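Local structure of beta-n-acetylhexosaminidase (Streptococcus pneumoniae, 4AZI) at residues A[277-282]-A[347-352]. The protein probably hydrolyses terminal, non-reducing beta-linked N-acetylglucosamine residues from glycans, acting as a family 20 exo-beta-D-N-acetylglucosaminidase. The protein carries 2 engineered substitutions. Sequence-based numbering, arbitrary orientation.
Sequences GDWYYI and TAFADH. With OAN (O-(2-acetamido-2-deoxy D-glucopyranosylidene) amino-N-phenylcarbamate), chain C.
Trp279 and Phe349 meet as a buried aromatic pair, and they alone carry the contact between 277-282 and 347-352. Phe349 CE1 lies over one face of the indole, toward its rim, 3.7 Å from Trp279 CZ2, while Phe349 CZ is near CZ3 and CH2. The phenyl and the six-membered indole ring have centroids 4.6 Å apart and planes inclined at 46°, an oblique pairing. The CB of Phe349 already points toward 277-282, and with CG anti to the backbone N (chi1 -164°) the ring extends to the indole. Two large aromatic side chains suit this place because together they span the 8.8 Å between the CA atoms of Trp279 and Phe349. Tryptophan also brings a polar N-H into the interior, where NE1 is satisfied by the carbonyl oxygen of Asn300.

The residue after Trp279, Tyr280, lines the inhibitor pocket. Tyr280 OH donates a 2.6 Å hydrogen bond to the acetamido oxygen OAN of the bound inhibitor, while Gly277 CA lies 3.7 Å above the centre of the Tyr280 ring, a close approach that suits a residue without a side chain. Ile282 lays CG1 and CD1 against the inhibitor's CAF, an apolar contact suited to a branched aliphatic side chain, and its CD1 also comes 3.4 Å from the hydroxyl OAM.

Within the TIM barrel, strand 271-282 is the seventh of eight and helix 339-352 follows the eighth, 321-329. The aromatic pair thus joins barrel wall to outer helix layer, with Leu326 of strand 321-329 touching both rings and Thr301 of helix 294-303 packing against Phe349.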
loop_
_atom_site.group_PDB
_atom_site.type_symbol
_atom_site.label_atom_id
_atom_site.label_comp_id
_atom_site.label_asym_id
_atom_site.label_seq_id
_atom_site.Cartn_x
_atom_site.Cartn_y
_atom_site.Cartn_z
ATOM N N GLY A 277 10.127 -6.705 -5.200
ATOM C CA GLY A 277 11.260 -6.000 -4.592
ATOM C C GLY A 277 12.190 -5.371 -5.625
ATOM O O GLY A 277 12.905 -4.409 -5.335
ATOM N N ASP A 278 12.160 -5.899 -6.844
ATOM C CA ASP A 278 12.935 -5.344 -7.957
ATOM C C ASP A 278 12.625 -3.864 -8.189
ATOM O O ASP A 278 13.475 -3.107 -8.649
ATOM C CB ASP A 278 12.647 -6.140 -9.241
ATOM C CG ASP A 278 13.358 -7.486 -9.279
ATOM O OD1 ASP A 278 14.138 -7.788 -8.344
ATOM O OD2 ASP A 278 13.133 -8.246 -10.247
ATOM N N TRP A 279 11.395 -3.462 -7.874
ATOM C CA TRP A 279 10.945 -2.084 -8.094
ATOM C C TRP A 279 10.993 -1.182 -6.867
ATOM O O TRP A 279 10.428 -0.085 -6.884
ATOM C CB TRP A 279 9.546 -2.081 -8.734
ATOM C CG TRP A 279 9.446 -2.932 -9.988
ATOM C CD1 TRP A 279 10.350 -2.999 -11.041
ATOM C CD2 TRP A 279 8.362 -3.857 -10.361
ATOM N NE1 TRP A 279 9.923 -3.889 -12.000
ATOM C CE2 TRP A 279 8.739 -4.433 -11.657
ATOM C CE3 TRP A 279 7.169 -4.263 -9.764
ATOM C CZ2 TRP A 279 7.939 -5.368 -12.312
ATOM C CZ3 TRP A 279 6.373 -5.207 -10.430
ATOM C CH2 TRP A 279 6.746 -5.736 -11.679
ATOM N N TYR A 280 11.669 -1.621 -5.802
ATOM C CA TYR A 280 11.772 -0.842 -4.555
ATOM C C TYR A 280 12.748 0.337 -4.700
ATOM O O TYR A 280 13.806 0.191 -5.312
ATOM C CB TYR A 280 12.256 -1.734 -3.405
ATOM C CG TYR A 280 11.204 -2.590 -2.715
ATOM C CD1 TYR A 280 9.920 -2.739 -3.249
ATOM C CD2 TYR A 280 11.505 -3.266 -1.534
ATOM C CE1 TYR A 280 8.962 -3.530 -2.617
ATOM C CE2 TYR A 280 10.558 -4.056 -0.898
ATOM C CZ TYR A 280 9.286 -4.175 -1.432
ATOM O OH TYR A 280 8.337 -4.957 -0.792
ATOM N N TYR A 281 12.394 1.485 -4.128
ATOM C CA TYR A 281 13.333 2.610 -3.969
ATOM C C TYR A 281 13.227 3.218 -2.576
ATOM O O TYR A 281 12.135 3.589 -2.147
ATOM C CB TYR A 281 13.117 3.706 -5.018
ATOM C CG TYR A 281 13.963 4.949 -4.757
ATOM C CD1 TYR A 281 15.359 4.862 -4.663
ATOM C CD2 TYR A 281 13.369 6.205 -4.580
ATOM C CE1 TYR A 281 16.134 5.986 -4.409
ATOM C CE2 TYR A 281 14.140 7.340 -4.330
ATOM C CZ TYR A 281 15.524 7.223 -4.248
ATOM O OH TYR A 281 16.304 8.337 -4.000
ATOM N N ILE A 282 14.366 3.312 -1.887
ATOM C CA ILE A 282 14.454 3.958 -0.575
ATOM C C ILE A 282 14.948 5.376 -0.810
ATOM O O ILE A 282 15.997 5.571 -1.435
ATOM C CB ILE A 282 15.424 3.202 0.377
ATOM C CG1 ILE A 282 14.899 1.788 0.688
ATOM C CG2 ILE A 282 15.647 3.981 1.670
ATOM C CD1 ILE A 282 15.961 0.834 1.212
ATOM N N THR A 347 7.343 7.056 -14.154
ATOM C CA THR A 347 7.264 7.233 -15.605
ATOM C C THR A 347 7.917 6.061 -16.346
ATOM O O THR A 347 7.348 5.541 -17.311
ATOM C CB THR A 347 7.900 8.576 -16.038
ATOM O OG1 THR A 347 7.242 9.653 -15.359
ATOM C CG2 THR A 347 7.785 8.785 -17.544
ATOM N N ALA A 348 9.092 5.644 -15.877
ATOM C CA ALA A 348 9.811 4.503 -16.451
ATOM C C ALA A 348 8.984 3.207 -16.447
ATOM O O ALA A 348 8.915 2.510 -17.461
ATOM C CB ALA A 348 11.135 4.298 -15.731
ATOM N N PHE A 349 8.353 2.905 -15.313
ATOM C CA PHE A 349 7.473 1.728 -15.181
ATOM C C PHE A 349 6.278 1.811 -16.148
ATOM O O PHE A 349 5.927 0.825 -16.791
ATOM C CB PHE A 349 7.006 1.572 -13.725
ATOM C CG PHE A 349 6.416 0.217 -13.395
ATOM C CD1 PHE A 349 6.991 -0.962 -13.876
ATOM C CD2 PHE A 349 5.301 0.121 -12.561
ATOM C CE1 PHE A 349 6.445 -2.204 -13.554
ATOM C CE2 PHE A 349 4.754 -1.117 -12.237
ATOM C CZ PHE A 349 5.330 -2.280 -12.731
ATOM N N ALA A 350 5.673 2.994 -16.259
ATOM C CA ALA A 350 4.568 3.196 -17.198
ATOM C C ALA A 350 5.043 3.071 -18.649
ATOM O O ALA A 350 4.392 2.411 -19.461
ATOM C CB ALA A 350 3.895 4.540 -16.961
ATOM N N ASP A 351 6.184 3.690 -18.959
ATOM C CA ASP A 351 6.733 3.676 -20.323
ATOM C C ASP A 351 7.144 2.293 -20.818
ATOM O O ASP A 351 7.005 1.989 -22.005
ATOM C CB ASP A 351 7.899 4.659 -20.460
ATOM C CG ASP A 351 7.434 6.090 -20.633
ATOM O OD1 ASP A 351 6.229 6.303 -20.893
ATOM O OD2 ASP A 351 8.265 7.007 -20.510
ATOM N N HIS A 352 7.647 1.462 -19.914
ATOM C CA HIS A 352 8.030 0.096 -20.259
ATOM C C HIS A 352 6.848 -0.825 -20.405
ATOM O O HIS A 352 6.985 -1.931 -20.925
ATOM C CB HIS A 352 9.012 -0.464 -19.233
ATOM C CG HIS A 352 10.427 0.030 -19.410
ATOM N ND1 HIS A 352 11.122 -0.147 -20.554
ATOM C CD2 HIS A 352 11.279 0.694 -18.533
ATOM C CE1 HIS A 352 12.350 0.386 -20.418
ATOM N NE2 HIS A 352 12.444 0.901 -19.181
HETATM C CAH OAN C . 7.244 -5.702 2.790
HETATM C CAG OAN C . 8.550 -4.895 2.751
HETATM O OAN OAN C . 9.020 -4.536 1.681
HETATM N NAI OAN C . 9.104 -4.644 3.939
HETATM C CAB OAN C . 10.350 -3.875 4.144
HETATM C CAC OAN C . 10.036 -2.378 4.149
HETATM O OAJ OAN C . 9.574 -1.996 5.452
HETATM C CAD OAN C . 11.260 -1.556 3.775
HETATM O OAK OAN C . 10.888 -0.186 3.832
HETATM C CAE OAN C . 11.696 -1.914 2.346
HETATM C CAF OAN C . 12.955 -1.190 1.859
HETATM O OAM OAN C . 14.091 -1.592 2.631
HETATM O OAL OAN C . 11.905 -3.340 2.163
HETATM C CAA OAN C . 11.430 -4.221 3.096
HETATM N NAY OAN C . 11.932 -5.437 3.068
HETATM O OAQ OAN C . 12.883 -5.671 2.120
HETATM C CAP OAN C . 13.823 -6.596 2.479
HETATM O OAR OAN C . 14.687 -6.933 1.668
HETATM N NAO OAN C . 13.743 -7.083 3.727
HETATM C CAS OAN C . 14.545 -8.025 4.248
HETATM C CAT OAN C . 13.946 -9.129 4.856
HETATM C CAU OAN C . 14.729 -10.137 5.419
HETATM C CAV OAN C . 16.119 -10.047 5.374
HETATM C CAW OAN C . 16.729 -8.940 4.767
HETATM C CAX OAN C . 15.945 -7.928 4.207
#